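Uncharacterized protein (Streptococcus mutans, PDB 3L7Y) probably acts as a magnesium-dependent phosphatase of the haloacid dehalogenase superfamily, though its natural substrate is unknown. Local coordinates at residues A[37-42]-A[235-240]; A[104-109]-A[229-234]; A[147-152]-A[156-161]. All blocks are in the same frame, centred on the assembly; numbering follows the deposited sequence.

Contact 1 (A[37-42]-A[235-240]); sequences VKVIAT and QLLKRW
Val39 projects from the first strand of the Rossmann-like core toward Leu237 and Trp240, at the C-terminal end of helix 229-239. This helix lies against one face of the central sheet, where strand 39-42 runs between strands 73-77 and 247-251 on its way to the magnesium ligands Asp43 and Asp45. The two contacts use different atoms of the valine. Its CG1 methyl meets Leu237 obliquely, 3.4 Å from CD2, a tight carbon pair. The chi1 of Val39 is an unusual 11°, with CG1 nearly eclipsing the backbone N, and the shortness of the pair is doubtful. The indole of Trp240 instead approaches the branch point, with CZ3 4.1 Å from CB of Val39. Trp240 brings its ring back toward the strand because CG stands anti to the carbonyl carbon (chi1 -61°). Farther along, the ring has Arg73 as a cation-pi partner and rests on Val75 and Thr97. Leu236 O is engaged twice by the same residue: it accepts a hydrogen bond from Trp240 N (2.8 Å) and sits 3.1 Å above one face of the Trp240 indole, displaced toward its rim.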
ATOM      1  N   VAL A  37     -13.685 -15.388  10.866  1.00 31.94           N
ATOM      2  CA  VAL A  37     -12.538 -14.725  10.246  1.00 23.16           C
ATOM      3  C   VAL A  37     -11.279 -15.593  10.305  1.00 23.88           C
ATOM      4  O   VAL A  37     -10.905 -16.065  11.381  1.00 17.69           O
ATOM      5  CB  VAL A  37     -12.262 -13.359  10.926  1.00 22.89           C
ATOM      6  CG1 VAL A  37     -11.008 -12.711  10.355  1.00 18.27           C
ATOM      7  CG2 VAL A  37     -13.459 -12.433  10.757  1.00 16.59           C
ATOM      8  N   LYS A  38     -10.634 -15.793   9.150  1.00 22.39           N
ATOM      9  CA  LYS A  38      -9.398 -16.580   9.059  1.00 20.13           C
ATOM     10  C   LYS A  38      -8.183 -15.762   8.605  1.00 18.78           C
ATOM     11  O   LYS A  38      -7.036 -16.140   8.843  1.00 25.24           O
ATOM     12  CB  LYS A  38      -9.613 -17.799   8.162  1.00 25.65           C
ATOM     13  CG  LYS A  38     -10.661 -18.749   8.748  1.00 38.94           C
ATOM     14  CD  LYS A  38     -10.908 -19.986   7.904  1.00 45.07           C
ATOM     15  CE  LYS A  38     -12.118 -20.758   8.447  1.00 46.43           C
ATOM     16  NZ  LYS A  38     -12.242 -22.117   7.849  1.00 42.75           N
ATOM     17  N   VAL A  39      -8.432 -14.645   7.940  1.00 15.50           N
ATOM     18  CA  VAL A  39      -7.356 -13.714   7.626  1.00 15.81           C
ATOM     19  C   VAL A  39      -7.804 -12.296   7.921  1.00 19.13           C
ATOM     20  O   VAL A  39      -8.960 -11.931   7.674  1.00 15.84           O
ATOM     21  CB  VAL A  39      -6.752 -13.921   6.195  1.00 19.88           C
ATOM     22  CG1 VAL A  39      -7.595 -14.869   5.361  1.00 24.07           C
ATOM     23  CG2 VAL A  39      -6.468 -12.591   5.495  1.00 16.52           C
ATOM     24  N   ILE A  40      -6.904 -11.534   8.534  1.00 11.79           N
ATOM     25  CA  ILE A  40      -7.150 -10.144   8.875  1.00 11.63           C
ATOM     26  C   ILE A  40      -6.099  -9.319   8.141  1.00 16.68           C
ATOM     27  O   ILE A  40      -4.900  -9.546   8.303  1.00 14.79           O
ATOM     28  CB  ILE A  40      -6.998  -9.904  10.380  1.00 12.63           C
ATOM     29  CG1 ILE A  40      -8.002 -10.749  11.180  1.00 17.75           C
ATOM     30  CG2 ILE A  40      -7.150  -8.408  10.716  1.00 14.44           C
ATOM     31  CD1 ILE A  40      -7.878 -10.565  12.674  1.00 17.29           C
ATOM     32  N   ALA A  41      -6.547  -8.366   7.338  1.00 16.94           N
ATOM     33  CA  ALA A  41      -5.645  -7.573   6.512  1.00 12.68           C
ATOM     34  C   ALA A  41      -5.840  -6.118   6.830  1.00 10.63           C
ATOM     35  O   ALA A  41      -6.961  -5.639   6.877  1.00 15.82           O
ATOM     36  CB  ALA A  41      -5.926  -7.830   5.021  1.00 10.36           C
ATOM     37  N   THR A  42      -4.758  -5.396   7.053  1.00 14.61           N
ATOM     38  CA  THR A  42      -4.915  -3.982   7.337  1.00 12.61           C
ATOM     39  C   THR A  42      -3.989  -3.072   6.556  1.00 16.02           C
ATOM     40  O   THR A  42      -2.788  -3.337   6.397  1.00 14.70           O
ATOM     41  CB  THR A  42      -4.713  -3.681   8.818  1.00 11.08           C
ATOM     42  OG1 THR A  42      -5.049  -2.314   9.069  1.00 15.04           O
ATOM     43  CG2 THR A  42      -3.261  -3.916   9.207  1.00 11.38           C
ATOM     44  N   GLN A 235      -4.880 -13.543  -4.033  1.00 16.70           N
ATOM     45  CA  GLN A 235      -3.792 -14.493  -4.157  1.00 17.65           C
ATOM     46  C   GLN A 235      -3.540 -15.245  -2.849  1.00 19.36           C
ATOM     47  O   GLN A 235      -3.255 -16.443  -2.844  1.00 14.35           O
ATOM     48  CB  GLN A 235      -2.529 -13.763  -4.592  1.00 20.23           C
ATOM     49  CG  GLN A 235      -2.641 -13.170  -5.986  1.00 22.30           C
ATOM     50  CD  GLN A 235      -2.856 -14.238  -7.031  1.00 29.12           C
ATOM     51  OE1 GLN A 235      -3.770 -14.144  -7.859  1.00 34.10           O
ATOM     52  NE2 GLN A 235      -2.034 -15.278  -6.984  1.00 26.08           N
ATOM     53  N   LEU A 236      -3.653 -14.544  -1.731  1.00 17.29           N
ATOM     54  CA  LEU A 236      -3.356 -15.161  -0.442  1.00 18.29           C
ATOM     55  C   LEU A 236      -4.493 -16.085  -0.002  1.00 21.62           C
ATOM     56  O   LEU A 236      -4.252 -17.209   0.451  1.00 23.17           O
ATOM     57  CB  LEU A 236      -3.059 -14.089   0.605  1.00 21.20           C
ATOM     58  CG  LEU A 236      -1.747 -13.323   0.391  1.00 20.22           C
ATOM     59  CD1 LEU A 236      -1.741 -12.060   1.223  1.00 13.10           C
ATOM     60  CD2 LEU A 236      -0.549 -14.207   0.753  1.00 18.20           C
ATOM     61  N   LEU A 237      -5.726 -15.609  -0.149  1.00 14.01           N
ATOM     62  CA  LEU A 237      -6.899 -16.438   0.085  1.00 18.37           C
ATOM     63  C   LEU A 237      -6.833 -17.718  -0.753  1.00 21.67           C
ATOM     64  O   LEU A 237      -7.037 -18.820  -0.241  1.00 20.21           O
ATOM     65  CB  LEU A 237      -8.179 -15.655  -0.243  1.00 17.70           C
ATOM     66  CG  LEU A 237      -8.520 -14.462   0.665  1.00 18.09           C
ATOM     67  CD1 LEU A 237      -9.738 -13.692   0.164  1.00 16.14           C
ATOM     68  CD2 LEU A 237      -8.731 -14.910   2.109  1.00 15.23           C
ATOM     69  N   LYS A 238      -6.547 -17.567  -2.045  1.00 22.38           N
ATOM     70  CA  LYS A 238      -6.478 -18.713  -2.957  1.00 24.89           C
ATOM     71  C   LYS A 238      -5.396 -19.688  -2.521  1.00 19.68           C
ATOM     72  O   LYS A 238      -5.544 -20.901  -2.624  1.00 26.70           O
ATOM     73  CB  LYS A 238      -6.225 -18.241  -4.396  1.00 26.03           C
ATOM     74  CG  LYS A 238      -5.984 -19.367  -5.398  1.00 33.26           C
ATOM     75  CD  LYS A 238      -5.725 -18.811  -6.800  1.00 38.22           C
ATOM     76  CE  LYS A 238      -5.386 -19.911  -7.803  1.00 40.11           C
ATOM     77  NZ  LYS A 238      -6.508 -20.870  -8.022  1.00 36.34           N
ATOM     78  N   ARG A 239      -4.304 -19.149  -2.004  1.00 24.83           N
ATOM     79  CA  ARG A 239      -3.186 -19.973  -1.579  1.00 27.75           C
ATOM     80  C   ARG A 239      -3.455 -20.670  -0.241  1.00 26.42           C
ATOM     81  O   ARG A 239      -3.021 -21.798  -0.026  1.00 20.04           O
ATOM     82  CB  ARG A 239      -1.921 -19.118  -1.518  1.00 32.52           C
ATOM     83  CG  ARG A 239      -0.772 -19.730  -0.752  1.00 42.42           C
ATOM     84  CD  ARG A 239       0.364 -18.725  -0.618  1.00 42.94           C
ATOM     85  NE  ARG A 239       0.645 -18.051  -1.883  1.00 40.53           N
ATOM     86  CZ  ARG A 239       1.620 -18.406  -2.716  1.00 42.12           C
ATOM     87  NH1 ARG A 239       2.413 -19.427  -2.414  1.00 37.93           N
ATOM     88  NH2 ARG A 239       1.804 -17.737  -3.846  1.00 37.30           N
ATOM     89  N   TRP A 240      -4.177 -20.003   0.653  1.00 29.51           N
ATOM     90  CA  TRP A 240      -4.506 -20.603   1.945  1.00 31.87           C
ATOM     91  C   TRP A 240      -5.839 -21.347   1.898  1.00 28.93           C
ATOM     92  O   TRP A 240      -6.340 -21.814   2.916  1.00 32.34           O
ATOM     93  CB  TRP A 240      -4.537 -19.549   3.054  1.00 25.41           C
ATOM     94  CG  TRP A 240      -3.233 -18.859   3.251  1.00 26.59           C
ATOM     95  CD1 TRP A 240      -1.988 -19.415   3.152  1.00 24.16           C
ATOM     96  CD2 TRP A 240      -3.034 -17.486   3.609  1.00 19.20           C
ATOM     97  NE1 TRP A 240      -1.029 -18.468   3.418  1.00 12.74           N
ATOM     98  CE2 TRP A 240      -1.643 -17.279   3.707  1.00 16.50           C
ATOM     99  CE3 TRP A 240      -3.896 -16.415   3.868  1.00 17.77           C
ATOM    100  CZ2 TRP A 240      -1.094 -16.045   4.039  1.00 19.65           C
ATOM    101  CZ3 TRP A 240      -3.351 -15.192   4.192  1.00 19.50           C
ATOM    102  CH2 TRP A 240      -1.957 -15.015   4.273  1.00 18.02           C
TER

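Contact 2 (A[104-109]-A[229-234]); sequences ANIISK and KGWALQ
In the haloacid dehalogenase core, the parallel sheet is extended at one side by the antiparallel strands 105-108 and 111-115, and here Ile106 of this extension packs against Ala232 and Trp231 in the first turn of helix 229-239. Strand 105-108 lies between strands 97-100 and 111-115, so the helix reaches beyond the parallel strands to touch the hairpin.

A single methyl carries the contact on the strand side. The CG1 branch of Ile106 starts out beside the backbone N (chi1 -53°) and then runs on fully extended (chi2 178°), which carries CD1 as far as the helix. There CD1 lies 4.0 Å from CB of Ala232 and 4.2 Å from CA of the same alanine, an approach close to the helix backbone made possible by the small side chain. The other neighbour of this methyl is the six-membered ring of Trp231, whose CZ3 is 4.5 Å from Ile106 CD1. Ala232 also touches Val99, and both Ile106 and Trp231 touch Ile114, so the same packed layer spans three adjacent strands.

The turn that presents Ala232 begins at Lys229, whose side chain leaves in another direction: its NZ forms salt bridges with Asp43, a magnesium ligand, and with Asp256. This is consistent with the lysine of the third haloacid dehalogenase motif.

Between the two segments themselves there is no hydrogen bond; the isoleucine meets the alanine at van der Waals distance and the tryptophan somewhat more loosely. The contact is therefore apolar packing, with no directional bond between strand and helix, while the polar ties of Lys229 are made toward the active site.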
ATOM      1  N   ALA A 104       2.313  -5.775  -5.781  1.00 10.87           N
ATOM      2  CA  ALA A 104       3.314  -6.438  -6.616  1.00  9.94           C
ATOM      3  C   ALA A 104       4.356  -7.196  -5.801  1.00 19.63           C
ATOM      4  O   ALA A 104       5.036  -8.080  -6.334  1.00 11.55           O
ATOM      5  CB  ALA A 104       4.012  -5.420  -7.533  1.00 12.96           C
ATOM      6  N   ASN A 105       4.497  -6.856  -4.520  1.00  9.15           N
ATOM      7  CA  ASN A 105       5.473  -7.558  -3.678  1.00  9.57           C
ATOM      8  C   ASN A 105       4.827  -8.136  -2.445  1.00 17.29           C
ATOM      9  O   ASN A 105       4.281  -7.396  -1.622  1.00 11.31           O
ATOM     10  CB  ASN A 105       6.629  -6.632  -3.290  1.00  9.67           C
ATOM     11  CG  ASN A 105       7.851  -7.381  -2.766  1.00 10.10           C
ATOM     12  OD1 ASN A 105       8.634  -6.829  -1.986  1.00 19.50           O
ATOM     13  ND2 ASN A 105       8.025  -8.631  -3.187  1.00 15.37           N
ATOM     14  N   ILE A 106       4.877  -9.461  -2.328  1.00 22.53           N
ATOM     15  CA  ILE A 106       4.310 -10.158  -1.174  1.00 14.51           C
ATOM     16  C   ILE A 106       5.352 -11.029  -0.487  1.00 14.78           C
ATOM     17  O   ILE A 106       6.017 -11.859  -1.125  1.00 16.01           O
ATOM     18  CB  ILE A 106       3.087 -11.021  -1.551  1.00 14.37           C
ATOM     19  CG1 ILE A 106       2.048 -10.186  -2.309  1.00 14.21           C
ATOM     20  CG2 ILE A 106       2.456 -11.617  -0.303  1.00 11.91           C
ATOM     21  CD1 ILE A 106       0.830 -10.978  -2.751  1.00 14.74           C
ATOM     22  N   ILE A 107       5.495 -10.818   0.820  1.00 16.95           N
ATOM     23  CA  ILE A 107       6.378 -11.614   1.662  1.00 11.74           C
ATOM     24  C   ILE A 107       5.560 -12.276   2.770  1.00 12.03           C
ATOM     25  O   ILE A 107       4.644 -11.664   3.317  1.00 13.79           O
ATOM     26  CB  ILE A 107       7.482 -10.739   2.296  1.00 18.76           C
ATOM     27  CG1 ILE A 107       8.621 -10.480   1.295  1.00 27.99           C
ATOM     28  CG2 ILE A 107       8.077 -11.419   3.520  1.00 19.62           C
ATOM     29  CD1 ILE A 107       8.251  -9.617   0.113  1.00 21.10           C
ATOM     30  N   SER A 108       5.851 -13.536   3.072  1.00 13.84           N
ATOM     31  CA  SER A 108       5.223 -14.204   4.220  1.00 16.85           C
ATOM     32  C   SER A 108       6.259 -15.050   4.944  1.00 13.39           C
ATOM     33  O   SER A 108       7.109 -15.672   4.316  1.00 14.74           O
ATOM     34  CB  SER A 108       4.038 -15.065   3.789  1.00 22.67           C
ATOM     35  OG  SER A 108       3.411 -15.655   4.921  1.00 29.32           O
ATOM     36  N   LYS A 109       6.207 -15.052   6.268  1.00 19.32           N
ATOM     37  CA  LYS A 109       7.186 -15.788   7.054  1.00 22.69           C
ATOM     38  C   LYS A 109       8.621 -15.396   6.663  1.00 15.87           C
ATOM     39  O   LYS A 109       9.519 -16.229   6.621  1.00 18.10           O
ATOM     40  CB  LYS A 109       6.965 -17.293   6.893  1.00 27.08           C
ATOM     41  CG  LYS A 109       5.545 -17.748   7.265  1.00 27.80           C
ATOM     42  CD  LYS A 109       5.204 -17.369   8.702  1.00 36.81           C
ATOM     43  CE  LYS A 109       3.719 -17.528   9.000  0.50 38.55           C
ATOM     44  NZ  LYS A 109       3.265 -18.947   8.945  1.00 40.71           N
ATOM     45  N   LYS A 229      -4.389  -4.166  -3.918  1.00 12.28           N
ATOM     46  CA  LYS A 229      -4.422  -4.911  -2.665  1.00  8.40           C
ATOM     47  C   LYS A 229      -5.516  -5.991  -2.673  1.00 15.24           C
ATOM     48  O   LYS A 229      -5.388  -7.017  -1.993  1.00 13.76           O
ATOM     49  CB  LYS A 229      -4.620  -3.966  -1.481  1.00 11.27           C
ATOM     50  CG  LYS A 229      -3.536  -2.928  -1.278  1.00 10.70           C
ATOM     51  CD  LYS A 229      -3.846  -2.087  -0.030  1.00  8.69           C
ATOM     52  CE  LYS A 229      -2.989  -0.818   0.046  1.00 15.15           C
ATOM     53  NZ  LYS A 229      -3.240  -0.067   1.300  1.00 15.38           N
ATOM     54  N   GLY A 230      -6.590  -5.749  -3.428  1.00 13.74           N
ATOM     55  CA  GLY A 230      -7.632  -6.742  -3.621  1.00  8.32           C
ATOM     56  C   GLY A 230      -7.066  -7.973  -4.308  1.00 18.71           C
ATOM     57  O   GLY A 230      -7.311  -9.100  -3.889  1.00 14.60           O
ATOM     58  N   TRP A 231      -6.333  -7.771  -5.399  1.00 18.44           N
ATOM     59  CA  TRP A 231      -5.620  -8.843  -6.089  1.00 16.69           C
ATOM     60  C   TRP A 231      -4.651  -9.580  -5.143  1.00 13.38           C
ATOM     61  O   TRP A 231      -4.591 -10.752  -5.133  1.00 16.52           O
ATOM     62  CB  TRP A 231      -4.892  -8.332  -7.331  1.00 14.61           C
ATOM     63  CG  TRP A 231      -4.102  -9.359  -8.029  1.00 18.65           C
ATOM     64  CD1 TRP A 231      -4.503 -10.165  -9.035  1.00 23.24           C
ATOM     65  CD2 TRP A 231      -2.772  -9.727  -7.750  1.00 11.76           C
ATOM     66  NE1 TRP A 231      -3.512 -10.991  -9.407  1.00 10.03           N
ATOM     67  CE2 TRP A 231      -2.432 -10.748  -8.625  1.00 13.45           C
ATOM     68  CE3 TRP A 231      -1.824  -9.289  -6.853  1.00 13.77           C
ATOM     69  CZ2 TRP A 231      -1.185 -11.341  -8.607  1.00 17.93           C
ATOM     70  CZ3 TRP A 231      -0.618  -9.859  -6.857  1.00 13.35           C
ATOM     71  CH2 TRP A 231      -0.299 -10.860  -7.733  1.00 19.40           C
ATOM     72  N   ALA A 232      -3.937  -8.840  -4.346  1.00 20.00           N
ATOM     73  CA  ALA A 232      -2.989  -9.424  -3.427  1.00 20.00           C
ATOM     74  C   ALA A 232      -3.707 -10.366  -2.453  1.00 20.00           C
ATOM     75  O   ALA A 232      -3.369 -11.493  -2.367  1.00 20.00           O
ATOM     76  CB  ALA A 232      -2.246  -8.412  -2.729  1.00 20.00           C
ATOM     77  N   LEU A 233      -4.735  -9.889  -1.788  1.00 22.33           N
ATOM     78  CA  LEU A 233      -5.525 -10.710  -0.888  1.00 14.57           C
ATOM     79  C   LEU A 233      -6.169 -11.907  -1.579  1.00 13.11           C
ATOM     80  O   LEU A 233      -6.202 -12.946  -1.077  1.00 16.45           O
ATOM     81  CB  LEU A 233      -6.537  -9.870  -0.154  1.00 12.52           C
ATOM     82  CG  LEU A 233      -6.051  -9.363   1.191  1.00 23.61           C
ATOM     83  CD1 LEU A 233      -5.544 -10.479   2.101  1.00 26.21           C
ATOM     84  CD2 LEU A 233      -5.026  -8.356   1.127  1.00 22.10           C
ATOM     85  N   GLN A 234      -6.639 -11.733  -2.775  1.00 13.71           N
ATOM     86  CA  GLN A 234      -7.160 -12.872  -3.530  1.00 17.69           C
ATOM     87  C   GLN A 234      -6.087 -13.952  -3.658  1.00 20.88           C
ATOM     88  O   GLN A 234      -6.328 -15.131  -3.404  1.00 17.96           O
ATOM     89  CB  GLN A 234      -7.655 -12.429  -4.915  1.00 30.03           C
ATOM     90  CG  GLN A 234      -8.885 -11.547  -4.862  1.00 44.75           C
ATOM     91  CD  GLN A 234      -9.411 -11.175  -6.235  1.00 54.53           C
ATOM     92  OE1 GLN A 234     -10.620 -11.066  -6.436  1.00 57.92           O
ATOM     93  NE2 GLN A 234      -8.505 -10.984  -7.189  1.00 54.34           N
TER

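Contact 3 (A[147-152]-A[156-161]); sequences GYLKKG and NIVKML
Leu149 leaves its strand with CB directed at helix 155-161, and the contact with Val158 and Leu161 is made farther out, by its two methyls. CB and CG serve as the stem. At CB the chain turns to set CG on the side of the backbone N, opposite the carbonyl carbon (chi1 -73°), and this directs the rest of the side chain toward the helix. From CG the branches part. CD1 continues the chain in an extended course (chi2 173°) and comes up against Val158, 4.1 Å from CA and likewise 4.1 Å from CG2, so that it touches the helix backbone as well as a side chain.

The elements joined here form a beta-alpha-beta unit: strand 147-150 leads through helix 155-161 into strand 168-171, which lies parallel beside the first and is hydrogen-bonded to it through the backbones of Leu149, Glu169 and Val171. The unit belongs to the second, six-stranded sheet, which corresponds to the cap domain of Cof-type members of the superfamily.

Val158 receives CD1 obliquely, and CG2 is the methyl of Val158 that touches Leu149. The second branch of Leu149, CD2, heads for the next turn of the helix and meets CD1 of Leu161 at 4.2 Å. Around this pair, Ala140 of strand 138-143 is touched by both leucines, and Leu168 and Leu170 of strand 168-171 also touch Leu149.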
ATOM      1  N   GLY A 147      14.890   3.871  -3.384  1.00 22.35           N
ATOM      2  CA  GLY A 147      14.090   4.761  -4.196  1.00 24.32           C
ATOM      3  C   GLY A 147      14.946   5.788  -4.909  1.00 25.17           C
ATOM      4  O   GLY A 147      16.081   6.053  -4.506  1.00 28.19           O
ATOM      5  N   TYR A 148      14.396   6.376  -5.970  1.00 18.88           N
ATOM      6  CA  TYR A 148      15.126   7.344  -6.776  1.00 16.71           C
ATOM      7  C   TYR A 148      14.303   8.604  -7.032  1.00 19.92           C
ATOM      8  O   TYR A 148      13.110   8.534  -7.322  1.00 25.07           O
ATOM      9  CB  TYR A 148      15.540   6.711  -8.111  1.00 22.73           C
ATOM     10  CG  TYR A 148      16.470   5.521  -7.967  1.00 18.41           C
ATOM     11  CD1 TYR A 148      15.976   4.271  -7.622  1.00 25.52           C
ATOM     12  CD2 TYR A 148      17.843   5.654  -8.177  1.00 24.54           C
ATOM     13  CE1 TYR A 148      16.815   3.181  -7.491  1.00 30.50           C
ATOM     14  CE2 TYR A 148      18.701   4.566  -8.044  1.00 23.86           C
ATOM     15  CZ  TYR A 148      18.173   3.333  -7.701  1.00 30.70           C
ATOM     16  OH  TYR A 148      18.994   2.244  -7.569  1.00 34.54           O
ATOM     17  N   LEU A 149      14.956   9.753  -6.911  1.00 16.14           N
ATOM     18  CA  LEU A 149      14.391  11.041  -7.292  1.00 16.91           C
ATOM     19  C   LEU A 149      15.355  11.674  -8.278  1.00 20.62           C
ATOM     20  O   LEU A 149      16.522  11.276  -8.352  1.00 21.98           O
ATOM     21  CB  LEU A 149      14.282  11.957  -6.070  1.00 20.30           C
ATOM     22  CG  LEU A 149      13.182  11.628  -5.067  1.00 28.59           C
ATOM     23  CD1 LEU A 149      13.304  12.508  -3.823  1.00 24.44           C
ATOM     24  CD2 LEU A 149      11.821  11.788  -5.728  1.00 23.50           C
ATOM     25  N   LYS A 150      14.887  12.669  -9.019  1.00 16.12           N
ATOM     26  CA  LYS A 150      15.765  13.381  -9.930  1.00 25.44           C
ATOM     27  C   LYS A 150      16.433  14.507  -9.153  1.00 29.67           C
ATOM     28  O   LYS A 150      15.796  15.149  -8.319  1.00 33.74           O
ATOM     29  CB  LYS A 150      14.974  13.936 -11.111  1.00 28.13           C
ATOM     30  CG  LYS A 150      15.699  13.869 -12.441  1.00 33.62           C
ATOM     31  CD  LYS A 150      14.726  14.021 -13.611  1.00 32.47           C
ATOM     32  N   LYS A 151      17.717  14.739  -9.403  1.00 28.51           N
ATOM     33  CA  LYS A 151      18.376  15.886  -8.803  1.00 27.30           C
ATOM     34  C   LYS A 151      17.655  17.144  -9.267  1.00 22.14           C
ATOM     35  O   LYS A 151      17.209  17.229 -10.415  1.00 19.73           O
ATOM     36  CB  LYS A 151      19.860  15.937  -9.181  1.00 33.50           C
ATOM     37  N   GLY A 152      17.533  18.120  -8.372  1.00 19.24           N
ATOM     38  CA  GLY A 152      16.812  19.341  -8.690  1.00 27.94           C
ATOM     39  C   GLY A 152      15.513  19.470  -7.910  1.00 26.86           C
ATOM     40  O   GLY A 152      15.014  20.569  -7.698  1.00 30.56           O
ATOM     41  N   ASN A 156      12.718  20.121   0.527  1.00 44.71           N
ATOM     42  CA  ASN A 156      11.472  19.869   1.252  1.00 45.69           C
ATOM     43  C   ASN A 156      10.705  18.655   0.730  1.00 44.55           C
ATOM     44  O   ASN A 156      10.139  17.891   1.512  1.00 45.89           O
ATOM     45  CB  ASN A 156      10.575  21.109   1.234  1.00 47.27           C
ATOM     46  N   ILE A 157      10.674  18.483  -0.591  1.00 37.85           N
ATOM     47  CA  ILE A 157      10.060  17.299  -1.179  1.00 27.36           C
ATOM     48  C   ILE A 157      10.888  16.076  -0.825  1.00 30.06           C
ATOM     49  O   ILE A 157      10.349  15.038  -0.445  1.00 33.95           O
ATOM     50  CB  ILE A 157       9.970  17.370  -2.715  1.00 34.12           C
ATOM     51  CG1 ILE A 157       9.412  18.718  -3.182  1.00 36.99           C
ATOM     52  CG2 ILE A 157       9.139  16.214  -3.237  1.00 34.72           C
ATOM     53  CD1 ILE A 157       8.002  18.991  -2.742  1.00 44.02           C
ATOM     54  N   VAL A 158      12.207  16.206  -0.958  1.00 31.45           N
ATOM     55  CA  VAL A 158      13.121  15.117  -0.645  1.00 33.65           C
ATOM     56  C   VAL A 158      12.884  14.656   0.780  1.00 41.85           C
ATOM     57  O   VAL A 158      12.936  13.462   1.080  1.00 42.40           O
ATOM     58  CB  VAL A 158      14.591  15.560  -0.787  1.00 38.20           C
ATOM     59  CG1 VAL A 158      15.541  14.445  -0.351  1.00 32.27           C
ATOM     60  CG2 VAL A 158      14.874  15.995  -2.221  1.00 43.07           C
ATOM     61  N   LYS A 159      12.617  15.617   1.657  1.00 43.53           N
ATOM     62  CA  LYS A 159      12.388  15.305   3.058  1.00 47.71           C
ATOM     63  C   LYS A 159      11.038  14.624   3.225  1.00 39.78           C
ATOM     64  O   LYS A 159      10.864  13.817   4.125  1.00 50.52           O
ATOM     65  CB  LYS A 159      12.491  16.563   3.930  1.00 48.52           C
ATOM     66  N   MET A 160      10.075  14.969   2.410  1.00 41.64           N
ATOM     67  CA  MET A 160       8.766  14.330   2.475  1.00 46.35           C
ATOM     68  C   MET A 160       8.705  12.864   2.107  1.00 44.33           C
ATOM     69  O   MET A 160       7.893  12.147   2.624  1.00 40.09           O
ATOM     70  CB  MET A 160       7.828  15.017   1.533  1.00 48.29           C
ATOM     71  CG  MET A 160       7.170  16.144   2.123  1.00 52.90           C
ATOM     72  SD  MET A 160       6.139  16.717   0.867  1.00 74.06           S
ATOM     73  CE  MET A 160       6.560  18.402   0.774  1.00142.67           C
ATOM     74  N   LEU A 161       9.482  12.497   1.111  1.00 40.88           N
ATOM     75  CA  LEU A 161       9.364  11.235   0.442  1.00 43.58           C
ATOM     76  C   LEU A 161      10.248  10.263   1.077  1.00 55.01           C
ATOM     77  O   LEU A 161       9.960   9.089   1.095  1.00 56.22           O
ATOM     78  CB  LEU A 161       9.822  11.382  -0.999  1.00 43.90           C
ATOM     79  CG  LEU A 161       8.722  11.670  -1.959  1.00 42.79           C
ATOM     80  CD1 LEU A 161       9.018  12.836  -2.779  1.00 40.74           C
ATOM     81  CD2 LEU A 161       8.438  10.498  -2.768  1.00 39.44           C
TER

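Overall arrangement
From the N terminus, strand 39-42 enters first and meets helix 229-239 only after almost two hundred residues, so contact 1 closes the longest of the three loops. Within it, strand 105-108 is joined to the beginning of the same helix by contact 2, and contact 3, a local closure across three intervening residues, falls inside both. No loops cross. Contacts 1 and 2 are neighbours, their centres 9 Å apart, and are bridged by Leu233 against Val39 and Ala41 and by Leu236 against Ile106; both place the same helix against the eight-stranded core sheet. Contact 3 belongs to the six-stranded sheet, its centre about 35 Å from that of contact 1.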